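Local coordinates for protein seryl-tRNA synthetase (Pyrococcus horikoshii, PDB 2DQ0) that catalyses the attachment of serine to tRNA(Ser), probably also to tRNA(Sec), by way of a seryl-adenylate, at residues R41-E46 / N90-L95; I192-L197 / T438-I443; L197-F202 / K432-Y437. One frame throughout, in Å; residues are numbered along the deposited sequence.

Overall arrangement
Contact 1 stands apart from the other two. It ties helix 28-65 to helix 72-103 in the N-terminal coiled-coil arm, and its centre is about 63 Å from that of contact 2 and about 59 Å from that of contact 3, on the far side of the chain's centre. It also comes first along the chain. Contacts 2 and 3 are neighbours, with centres about 8 Å apart: both use helix 190-209, share L197, and bring back the C-terminal residues 432-443 against it. Both also touch the second subunit. The arm, probably a tRNA-binding element, is thus held separately from the dimeric catalytic core, whose interface helix the chain's end covers.

Contact 1 of 3, residues R41-E46 / N90-L95; sequences RTKLKE and NEVEEL
The flat group in this contact is the carboxylate of E91, and K43 comes to it from the opposite helix. The ammonium NZ of K43 meets OE2 of E91 nearly head-on to the C-O bond at 2.8 Å, making a salt bridge. The other oxygen, OE1, has a long, weak ion pair with R84 on its own helix, so R84 probably adds only a weak second pull on the carboxylate. The two side chains cross at about a right angle: E91 runs extended beyond CG, whereas K43 is straight until it bends at its last torsion (chi4 -51°), which turns NZ onto the oxygen.

The lysine is as much a greasy spacer as a charge. Its CB rests on CG2 of V92 at 3.7 Å, and its CD comes to 4.1 Å from CD2 of L95. With an alanine here, E91 would probably be left without its mate on the other helix, and a gap would open beside L95 where the methylenes now run.

The helices are antiparallel; over segments 41-46 and 90-95 the axes come to 9.6 Å, with 160° between their directions, as in a two-stranded coiled coil. Around this point V92 also packs on W40 and L95 on E39 of helix 28-65, while K43 and E46 both rest on L88 of helix 72-103, continuing the same seam along the arm.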
loop_
_atom_site.group_PDB
_atom_site.type_symbol
_atom_site.label_atom_id
_atom_site.label_comp_id
_atom_site.label_asym_id
_atom_site.label_seq_id
_atom_site.Cartn_x
_atom_site.Cartn_y
_atom_site.Cartn_z
ATOM N N ARG A 41 27.486 33.712 -13.483
ATOM C CA ARG A 41 27.826 34.144 -14.833
ATOM C C ARG A 41 29.146 34.912 -14.910
ATOM O O ARG A 41 29.818 34.905 -15.945
ATOM C CB ARG A 41 26.679 34.969 -15.439
ATOM C CG ARG A 41 25.934 35.865 -14.458
ATOM C CD ARG A 41 24.670 36.484 -15.078
ATOM N NE ARG A 41 23.816 35.475 -15.705
ATOM C CZ ARG A 41 23.968 35.032 -16.954
ATOM N NH1 ARG A 41 24.941 35.520 -17.720
ATOM N NH2 ARG A 41 23.156 34.091 -17.438
ATOM N N THR A 42 29.534 35.561 -13.820
ATOM C CA THR A 42 30.781 36.300 -13.837
ATOM C C THR A 42 31.934 35.317 -13.915
ATOM O O THR A 42 32.848 35.480 -14.739
ATOM C CB THR A 42 30.937 37.188 -12.576
ATOM O OG1 THR A 42 30.011 38.279 -12.647
ATOM C CG2 THR A 42 32.360 37.742 -12.470
ATOM N N LYS A 43 31.894 34.285 -13.073
ATOM C CA LYS A 43 32.980 33.317 -13.088
ATOM C C LYS A 43 33.076 32.606 -14.435
ATOM O O LYS A 43 34.172 32.316 -14.916
ATOM C CB LYS A 43 32.823 32.307 -11.958
ATOM C CG LYS A 43 33.220 32.853 -10.617
ATOM C CD LYS A 43 33.056 31.804 -9.527
ATOM C CE LYS A 43 33.287 32.440 -8.179
ATOM N NZ LYS A 43 34.576 33.185 -8.210
ATOM N N LEU A 44 31.930 32.336 -15.046
ATOM C CA LEU A 44 31.915 31.678 -16.338
ATOM C C LEU A 44 32.577 32.549 -17.405
ATOM O O LEU A 44 33.329 32.041 -18.242
ATOM C CB LEU A 44 30.478 31.340 -16.735
ATOM C CG LEU A 44 30.272 30.750 -18.133
ATOM C CD1 LEU A 44 31.273 29.615 -18.409
ATOM C CD2 LEU A 44 28.835 30.262 -18.235
ATOM N N LYS A 45 32.310 33.854 -17.373
ATOM C CA LYS A 45 32.916 34.759 -18.341
ATOM C C LYS A 45 34.430 34.761 -18.087
ATOM O O LYS A 45 35.231 34.859 -19.020
ATOM C CB LYS A 45 32.332 36.169 -18.198
ATOM C CG LYS A 45 32.596 37.065 -19.405
ATOM C CD LYS A 45 32.119 36.398 -20.713
ATOM C CE LYS A 45 32.283 37.308 -21.937
ATOM N NZ LYS A 45 31.456 38.563 -21.852
ATOM N N GLU A 46 34.810 34.629 -16.816
ATOM C CA GLU A 46 36.219 34.569 -16.418
ATOM C C GLU A 46 36.851 33.343 -17.077
ATOM O O GLU A 46 37.937 33.420 -17.640
ATOM C CB GLU A 46 36.336 34.417 -14.895
ATOM C CG GLU A 46 37.241 35.414 -14.186
ATOM C CD GLU A 46 38.703 35.274 -14.555
ATOM O OE1 GLU A 46 39.080 35.690 -15.672
ATOM O OE2 GLU A 46 39.478 34.747 -13.723
ATOM N N ASN A 90 34.784 24.372 -10.549
ATOM C CA ASN A 90 34.225 23.789 -9.352
ATOM C C ASN A 90 33.508 24.845 -8.534
ATOM O O ASN A 90 32.568 24.536 -7.804
ATOM C CB ASN A 90 35.327 23.102 -8.552
ATOM C CG ASN A 90 36.001 21.996 -9.350
ATOM O OD1 ASN A 90 35.333 21.123 -9.914
ATOM N ND2 ASN A 90 37.326 22.034 -9.411
ATOM N N GLU A 91 33.934 26.097 -8.648
ATOM C CA GLU A 91 33.256 27.155 -7.910
ATOM C C GLU A 91 31.897 27.399 -8.562
ATOM O O GLU A 91 30.923 27.738 -7.886
ATOM C CB GLU A 91 34.077 28.455 -7.910
ATOM C CG GLU A 91 35.220 28.495 -6.882
ATOM C CD GLU A 91 36.093 29.757 -6.983
ATOM O OE1 GLU A 91 37.179 29.778 -6.358
ATOM O OE2 GLU A 91 35.703 30.724 -7.679
ATOM N N VAL A 92 31.830 27.215 -9.877
ATOM C CA VAL A 92 30.584 27.426 -10.598
ATOM C C VAL A 92 29.607 26.299 -10.305
ATOM O O VAL A 92 28.396 26.496 -10.338
ATOM C CB VAL A 92 30.831 27.538 -12.109
ATOM C CG1 VAL A 92 29.524 27.414 -12.874
ATOM C CG2 VAL A 92 31.476 28.881 -12.413
ATOM N N GLU A 93 30.120 25.114 -10.014
ATOM C CA GLU A 93 29.228 24.018 -9.682
ATOM C C GLU A 93 28.539 24.333 -8.364
ATOM O O GLU A 93 27.312 24.366 -8.291
ATOM C CB GLU A 93 29.992 22.713 -9.516
ATOM C CG GLU A 93 30.256 21.946 -10.774
ATOM C CD GLU A 93 30.881 20.603 -10.451
ATOM O OE1 GLU A 93 30.248 19.840 -9.683
ATOM O OE2 GLU A 93 31.997 20.318 -10.948
ATOM N N GLU A 94 29.341 24.565 -7.326
ATOM C CA GLU A 94 28.814 24.859 -6.000
ATOM C C GLU A 94 27.768 25.964 -6.081
ATOM O O GLU A 94 26.747 25.907 -5.396
ATOM C CB GLU A 94 29.938 25.254 -5.030
ATOM C CG GLU A 94 30.701 26.514 -5.431
ATOM C CD GLU A 94 31.445 27.180 -4.268
ATOM O OE1 GLU A 94 30.768 27.654 -3.322
ATOM O OE2 GLU A 94 32.700 27.233 -4.305
ATOM N N LEU A 95 28.015 26.954 -6.928
ATOM C CA LEU A 95 27.080 28.057 -7.097
ATOM C C LEU A 95 25.738 27.572 -7.665
ATOM O O LEU A 95 24.675 27.962 -7.166
ATOM C CB LEU A 95 27.701 29.111 -8.011
ATOM C CG LEU A 95 28.134 30.460 -7.425
ATOM C CD1 LEU A 95 28.602 30.346 -5.980
ATOM C CD2 LEU A 95 29.220 31.006 -8.319
#

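Contact 2 of 3, residues I192-L197 / T438-I443; sequences IVILDL and TGFKEI
I194, on helix 190-209, meets T438 and F440 of the C-terminal turn; that helix and the following strand 213-216 form motif 1 of the class II synthetase fold, the element at the dimer interface. CB of I194 lies in the plane of the F440 ring, at the edge, 3.9 Å from CE2. The branch methyl CG2, on the side of CB roughly opposite the backbone N, does most of the touching: it approaches the same CE2 obliquely at 3.4 Å and also meets CA of T438 at 3.7 Å. The other branch, CG1 with CD1, leads away from residues 438-443, and I194 packs on I208 of the second subunit. One isoleucine therefore touches both the C-terminal turn and the partner chain.

The packing continues through I192 and L195. Two residues earlier on the helix, I192 meets I443 methyl to methyl, CD1 to CD1 at 4.0 Å, with their side chains crossing at about a right angle. I443 belongs to the short strand 442-443, paired with 428-429. L195 adds a looser touch through CD1 to CG2 of T438 and packs on I414 of helix 410-420 as well.

The turn itself is folded compactly. G439 leaves the helical conformation with a phi of 103°, and F440 swings back so that CB of T438 sits 3.7 Å above the centre of its ring. The hydroxyl of T438 fastens this fold-back: OG1 donates to O of F440 at 2.8 Å, in the carbonyl plane.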
loop_
_atom_site.group_PDB
_atom_site.type_symbol
_atom_site.label_atom_id
_atom_site.label_comp_id
_atom_site.label_asym_id
_atom_site.label_seq_id
_atom_site.Cartn_x
_atom_site.Cartn_y
_atom_site.Cartn_z
ATOM N N ILE A 192 -20.346 -1.790 2.571
ATOM C CA ILE A 192 -19.471 -0.640 2.387
ATOM C C ILE A 192 -18.239 -1.033 1.550
ATOM O O ILE A 192 -17.668 -0.202 0.846
ATOM C CB ILE A 192 -19.026 -0.063 3.739
ATOM C CG1 ILE A 192 -20.256 0.382 4.540
ATOM C CG2 ILE A 192 -18.075 1.111 3.506
ATOM C CD1 ILE A 192 -21.089 1.498 3.847
ATOM N N VAL A 193 -17.826 -2.299 1.632
ATOM C CA VAL A 193 -16.690 -2.751 0.835
ATOM C C VAL A 193 -17.127 -2.778 -0.625
ATOM O O VAL A 193 -16.381 -2.357 -1.514
ATOM C CB VAL A 193 -16.202 -4.164 1.261
ATOM C CG1 VAL A 193 -15.134 -4.656 0.307
ATOM C CG2 VAL A 193 -15.627 -4.117 2.672
ATOM N N ILE A 194 -18.343 -3.258 -0.880
ATOM C CA ILE A 194 -18.836 -3.290 -2.246
ATOM C C ILE A 194 -19.001 -1.866 -2.765
ATOM O O ILE A 194 -18.705 -1.576 -3.922
ATOM C CB ILE A 194 -20.190 -4.052 -2.365
ATOM C CG1 ILE A 194 -19.957 -5.517 -2.749
ATOM C CG2 ILE A 194 -21.004 -3.486 -3.507
ATOM C CD1 ILE A 194 -18.950 -6.226 -1.927
ATOM N N LEU A 195 -19.472 -0.975 -1.901
ATOM C CA LEU A 195 -19.670 0.415 -2.294
ATOM C C LEU A 195 -18.347 1.091 -2.704
ATOM O O LEU A 195 -18.293 1.860 -3.673
ATOM C CB LEU A 195 -20.338 1.189 -1.145
ATOM C CG LEU A 195 -20.581 2.660 -1.440
ATOM C CD1 LEU A 195 -21.479 2.794 -2.667
ATOM C CD2 LEU A 195 -21.203 3.310 -0.243
ATOM N N ASP A 196 -17.291 0.795 -1.946
ATOM C CA ASP A 196 -15.968 1.336 -2.188
ATOM C C ASP A 196 -15.525 0.887 -3.580
ATOM O O ASP A 196 -15.190 1.731 -4.425
ATOM C CB ASP A 196 -14.995 0.820 -1.121
ATOM C CG ASP A 196 -13.592 1.415 -1.245
ATOM O OD1 ASP A 196 -13.034 1.827 -0.216
ATOM O OD2 ASP A 196 -13.027 1.461 -2.352
ATOM N N LEU A 197 -15.526 -0.425 -3.824
ATOM C CA LEU A 197 -15.130 -0.918 -5.141
ATOM C C LEU A 197 -16.002 -0.361 -6.252
ATOM O O LEU A 197 -15.496 -0.030 -7.327
ATOM C CB LEU A 197 -15.184 -2.437 -5.233
ATOM C CG LEU A 197 -14.262 -3.248 -4.324
ATOM C CD1 LEU A 197 -14.246 -4.669 -4.879
ATOM C CD2 LEU A 197 -12.828 -2.651 -4.260
ATOM N N THR A 438 -23.151 -2.081 -7.582
ATOM C CA THR A 438 -23.357 -2.638 -6.243
ATOM C C THR A 438 -24.284 -3.835 -6.127
ATOM O O THR A 438 -24.023 -4.756 -5.354
ATOM C CB THR A 438 -23.923 -1.578 -5.272
ATOM O OG1 THR A 438 -25.155 -1.062 -5.795
ATOM C CG2 THR A 438 -22.933 -0.458 -5.070
ATOM N N GLY A 439 -25.382 -3.798 -6.869
ATOM C CA GLY A 439 -26.358 -4.859 -6.791
ATOM C C GLY A 439 -27.494 -4.297 -5.966
ATOM O O GLY A 439 -28.571 -3.993 -6.482
ATOM N N PHE A 440 -27.241 -4.114 -4.683
ATOM C CA PHE A 440 -28.233 -3.586 -3.770
ATOM C C PHE A 440 -28.543 -2.114 -4.056
ATOM O O PHE A 440 -27.717 -1.412 -4.601
ATOM C CB PHE A 440 -27.716 -3.766 -2.359
ATOM C CG PHE A 440 -26.372 -3.128 -2.119
ATOM C CD1 PHE A 440 -26.275 -1.782 -1.763
ATOM C CD2 PHE A 440 -25.205 -3.889 -2.190
ATOM C CE1 PHE A 440 -25.028 -1.216 -1.472
ATOM C CE2 PHE A 440 -23.950 -3.329 -1.900
ATOM C CZ PHE A 440 -23.855 -1.997 -1.540
ATOM N N LYS A 441 -29.734 -1.649 -3.684
ATOM C CA LYS A 441 -30.117 -0.253 -3.934
ATOM C C LYS A 441 -30.057 0.607 -2.679
ATOM O O LYS A 441 -30.082 1.835 -2.747
ATOM C CB LYS A 441 -31.524 -0.183 -4.520
ATOM C CG LYS A 441 -31.684 -0.880 -5.870
ATOM C CD LYS A 441 -33.068 -0.644 -6.440
ATOM C CE LYS A 441 -33.285 -1.452 -7.700
ATOM N NZ LYS A 441 -33.069 -2.900 -7.458
ATOM N N GLU A 442 -29.965 -0.037 -1.526
ATOM C CA GLU A 442 -29.882 0.694 -0.280
ATOM C C GLU A 442 -29.171 -0.173 0.746
ATOM O O GLU A 442 -28.943 -1.363 0.520
ATOM C CB GLU A 442 -31.283 1.024 0.227
ATOM C CG GLU A 442 -32.219 -0.186 0.273
ATOM C CD GLU A 442 -33.550 0.118 0.950
ATOM O OE1 GLU A 442 -34.155 1.180 0.643
ATOM O OE2 GLU A 442 -33.994 -0.713 1.781
ATOM N N ILE A 443 -28.800 0.427 1.869
ATOM C CA ILE A 443 -28.158 -0.333 2.922
ATOM C C ILE A 443 -28.996 -0.112 4.164
ATOM O O ILE A 443 -29.177 1.018 4.599
ATOM C CB ILE A 443 -26.698 0.120 3.182
ATOM C CG1 ILE A 443 -25.896 0.078 1.869
ATOM C CG2 ILE A 443 -26.067 -0.811 4.231
ATOM C CD1 ILE A 443 -24.533 0.704 1.944
#

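Contact 3 of 3, residues L197-F202 / K432-Y437; sequences LALIRF and KVLWKY
Y437 lies against R201 and F202, and both Y437 and R201 reach past the contact to the carboxylate of D205, on the same helix as R201: the phenol OH of Y437 is hydrogen-bonded to OD2, and NH1 of R201 makes a salt bridge to OD1. The other terminal nitrogen, NH2, bonds to the backbone O of Y437 of the second subunit, a bond repeated in the other direction across the dimer.

Between the segments themselves the contact is apolar. CB of Y437 butts against CB of A198 at 3.6 Å, and the small alanine lets A198 CA come within 5.1 Å of Y437 CA. The tyrosine ring lies over the helix: F202 N is 3.8 Å above one face, toward the rim, with O of A198 over the same face, while CG of K436 covers the opposite face and CA of L434 sits at the edge. CB of R201 comes to CD2 of Y437 at 3.7 Å.

F202 is the helix's largest contributor. With CG anti to the backbone N (chi1 167°), its ring is directed to V433, whose CG1 meets CE1 of F202 obliquely at 3.5 Å. CB of F202 touches both CE1 of Y437 and CD2 of L434, each 3.7 Å away. L434 continues to L199, methyl against methyl, CD1 to CD2 at 4.0 Å. Beyond, helix 316-333 supports F202 through L330.

Hydrocarbon and ring contacts thus join the two segments, while the polar ends of Y437 and R201 converge on D205; together with the reciprocal R201 bonds, this couples the C-terminal helix to the dimer interface.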
loop_
_atom_site.group_PDB
_atom_site.type_symbol
_atom_site.label_atom_id
_atom_site.label_comp_id
_atom_site.label_asym_id
_atom_site.label_seq_id
_atom_site.Cartn_x
_atom_site.Cartn_y
_atom_site.Cartn_z
ATOM N N LEU A 197 -15.526 -0.425 -3.824
ATOM C CA LEU A 197 -15.130 -0.918 -5.141
ATOM C C LEU A 197 -16.002 -0.361 -6.252
ATOM O O LEU A 197 -15.496 -0.030 -7.327
ATOM C CB LEU A 197 -15.184 -2.437 -5.233
ATOM C CG LEU A 197 -14.262 -3.248 -4.324
ATOM C CD1 LEU A 197 -14.246 -4.669 -4.879
ATOM C CD2 LEU A 197 -12.828 -2.651 -4.260
ATOM N N ALA A 198 -17.302 -0.265 -5.990
ATOM C CA ALA A 198 -18.243 0.250 -6.976
ATOM C C ALA A 198 -17.875 1.665 -7.387
ATOM O O ALA A 198 -17.885 1.988 -8.581
ATOM C CB ALA A 198 -19.667 0.213 -6.421
ATOM N N LEU A 199 -17.536 2.497 -6.401
ATOM C CA LEU A 199 -17.156 3.883 -6.670
ATOM C C LEU A 199 -15.914 3.981 -7.573
ATOM O O LEU A 199 -15.844 4.850 -8.429
ATOM C CB LEU A 199 -16.946 4.629 -5.341
ATOM C CG LEU A 199 -18.237 5.111 -4.657
ATOM C CD1 LEU A 199 -17.995 5.587 -3.209
ATOM C CD2 LEU A 199 -18.794 6.243 -5.481
ATOM N N ILE A 200 -14.953 3.078 -7.381
ATOM C CA ILE A 200 -13.749 3.013 -8.189
ATOM C C ILE A 200 -14.141 2.697 -9.658
ATOM O O ILE A 200 -13.776 3.434 -10.569
ATOM C CB ILE A 200 -12.791 1.910 -7.644
ATOM C CG1 ILE A 200 -12.130 2.388 -6.354
ATOM C CG2 ILE A 200 -11.694 1.548 -8.679
ATOM C CD1 ILE A 200 -11.316 1.279 -5.654
ATOM N N ARG A 201 -14.877 1.609 -9.876
ATOM C CA ARG A 201 -15.315 1.224 -11.214
ATOM C C ARG A 201 -16.110 2.316 -11.925
ATOM O O ARG A 201 -15.872 2.598 -13.097
ATOM C CB ARG A 201 -16.158 -0.055 -11.178
ATOM C CG ARG A 201 -15.355 -1.349 -11.269
ATOM C CD ARG A 201 -14.284 -1.312 -12.376
ATOM N NE ARG A 201 -14.784 -1.194 -13.753
ATOM C CZ ARG A 201 -15.181 -2.221 -14.507
ATOM N NH1 ARG A 201 -15.604 -2.002 -15.744
ATOM N NH2 ARG A 201 -15.163 -3.465 -14.024
ATOM N N PHE A 202 -17.057 2.923 -11.219
ATOM C CA PHE A 202 -17.852 4.005 -11.788
ATOM C C PHE A 202 -16.920 5.126 -12.277
ATOM O O PHE A 202 -16.928 5.480 -13.455
ATOM C CB PHE A 202 -18.826 4.516 -10.730
ATOM C CG PHE A 202 -19.485 5.807 -11.072
ATOM C CD1 PHE A 202 -20.316 5.910 -12.178
ATOM C CD2 PHE A 202 -19.289 6.928 -10.270
ATOM C CE1 PHE A 202 -20.944 7.120 -12.478
ATOM C CE2 PHE A 202 -19.914 8.147 -10.560
ATOM C CZ PHE A 202 -20.740 8.244 -11.662
ATOM N N LYS A 432 -28.892 5.691 -7.951
ATOM C CA LYS A 432 -29.215 4.776 -9.055
ATOM C C LYS A 432 -28.024 4.462 -9.987
ATOM O O LYS A 432 -27.847 3.333 -10.416
ATOM C CB LYS A 432 -30.401 5.340 -9.873
ATOM C CG LYS A 432 -31.570 5.808 -8.977
ATOM C CD LYS A 432 -32.631 6.652 -9.717
ATOM C CE LYS A 432 -33.589 7.395 -8.748
ATOM N NZ LYS A 432 -34.541 6.516 -8.010
ATOM N N VAL A 433 -27.209 5.457 -10.284
ATOM C CA VAL A 433 -26.072 5.256 -11.161
ATOM C C VAL A 433 -25.153 4.129 -10.702
ATOM O O VAL A 433 -24.494 3.509 -11.537
ATOM C CB VAL A 433 -25.202 6.524 -11.267
ATOM C CG1 VAL A 433 -24.348 6.458 -12.525
ATOM C CG2 VAL A 433 -26.080 7.758 -11.255
ATOM N N LEU A 434 -25.095 3.873 -9.394
ATOM C CA LEU A 434 -24.221 2.817 -8.869
ATOM C C LEU A 434 -24.861 1.434 -8.769
ATOM O O LEU A 434 -24.158 0.442 -8.562
ATOM C CB LEU A 434 -23.654 3.201 -7.488
ATOM C CG LEU A 434 -22.838 4.491 -7.389
ATOM C CD1 LEU A 434 -22.529 4.825 -5.962
ATOM C CD2 LEU A 434 -21.566 4.343 -8.195
ATOM N N TRP A 435 -26.181 1.355 -8.914
ATOM C CA TRP A 435 -26.884 0.068 -8.818
ATOM C C TRP A 435 -26.284 -1.041 -9.705
ATOM O O TRP A 435 -26.245 -2.212 -9.309
ATOM C CB TRP A 435 -28.363 0.234 -9.168
ATOM C CG TRP A 435 -29.165 1.091 -8.228
ATOM C CD1 TRP A 435 -28.737 1.679 -7.073
ATOM C CD2 TRP A 435 -30.541 1.446 -8.369
ATOM N NE1 TRP A 435 -29.762 2.377 -6.483
ATOM C CE2 TRP A 435 -30.882 2.250 -7.256
ATOM C CE3 TRP A 435 -31.521 1.163 -9.327
ATOM C CZ2 TRP A 435 -32.165 2.774 -7.077
ATOM C CZ3 TRP A 435 -32.793 1.684 -9.152
ATOM C CH2 TRP A 435 -33.106 2.482 -8.034
ATOM N N LYS A 436 -25.825 -0.685 -10.904
ATOM C CA LYS A 436 -25.249 -1.688 -11.779
ATOM C C LYS A 436 -23.949 -2.212 -11.181
ATOM O O LYS A 436 -23.555 -3.354 -11.439
ATOM C CB LYS A 436 -25.017 -1.138 -13.197
ATOM C CG LYS A 436 -24.098 0.071 -13.317
ATOM C CD LYS A 436 -24.075 0.543 -14.775
ATOM C CE LYS A 436 -23.396 1.902 -14.978
ATOM N NZ LYS A 436 -24.276 3.089 -14.694
ATOM N N TYR A 437 -23.303 -1.404 -10.343
ATOM C CA TYR A 437 -22.044 -1.830 -9.735
ATOM C C TYR A 437 -22.180 -2.519 -8.386
ATOM O O TYR A 437 -21.408 -3.432 -8.081
ATOM C CB TYR A 437 -21.100 -0.644 -9.566
ATOM C CG TYR A 437 -20.755 0.070 -10.841
ATOM C CD1 TYR A 437 -21.356 1.281 -11.156
ATOM C CD2 TYR A 437 -19.799 -0.447 -11.721
ATOM C CE1 TYR A 437 -21.016 1.975 -12.320
ATOM C CE2 TYR A 437 -19.447 0.245 -12.892
ATOM C CZ TYR A 437 -20.059 1.456 -13.180
ATOM O OH TYR A 437 -19.710 2.171 -14.302
#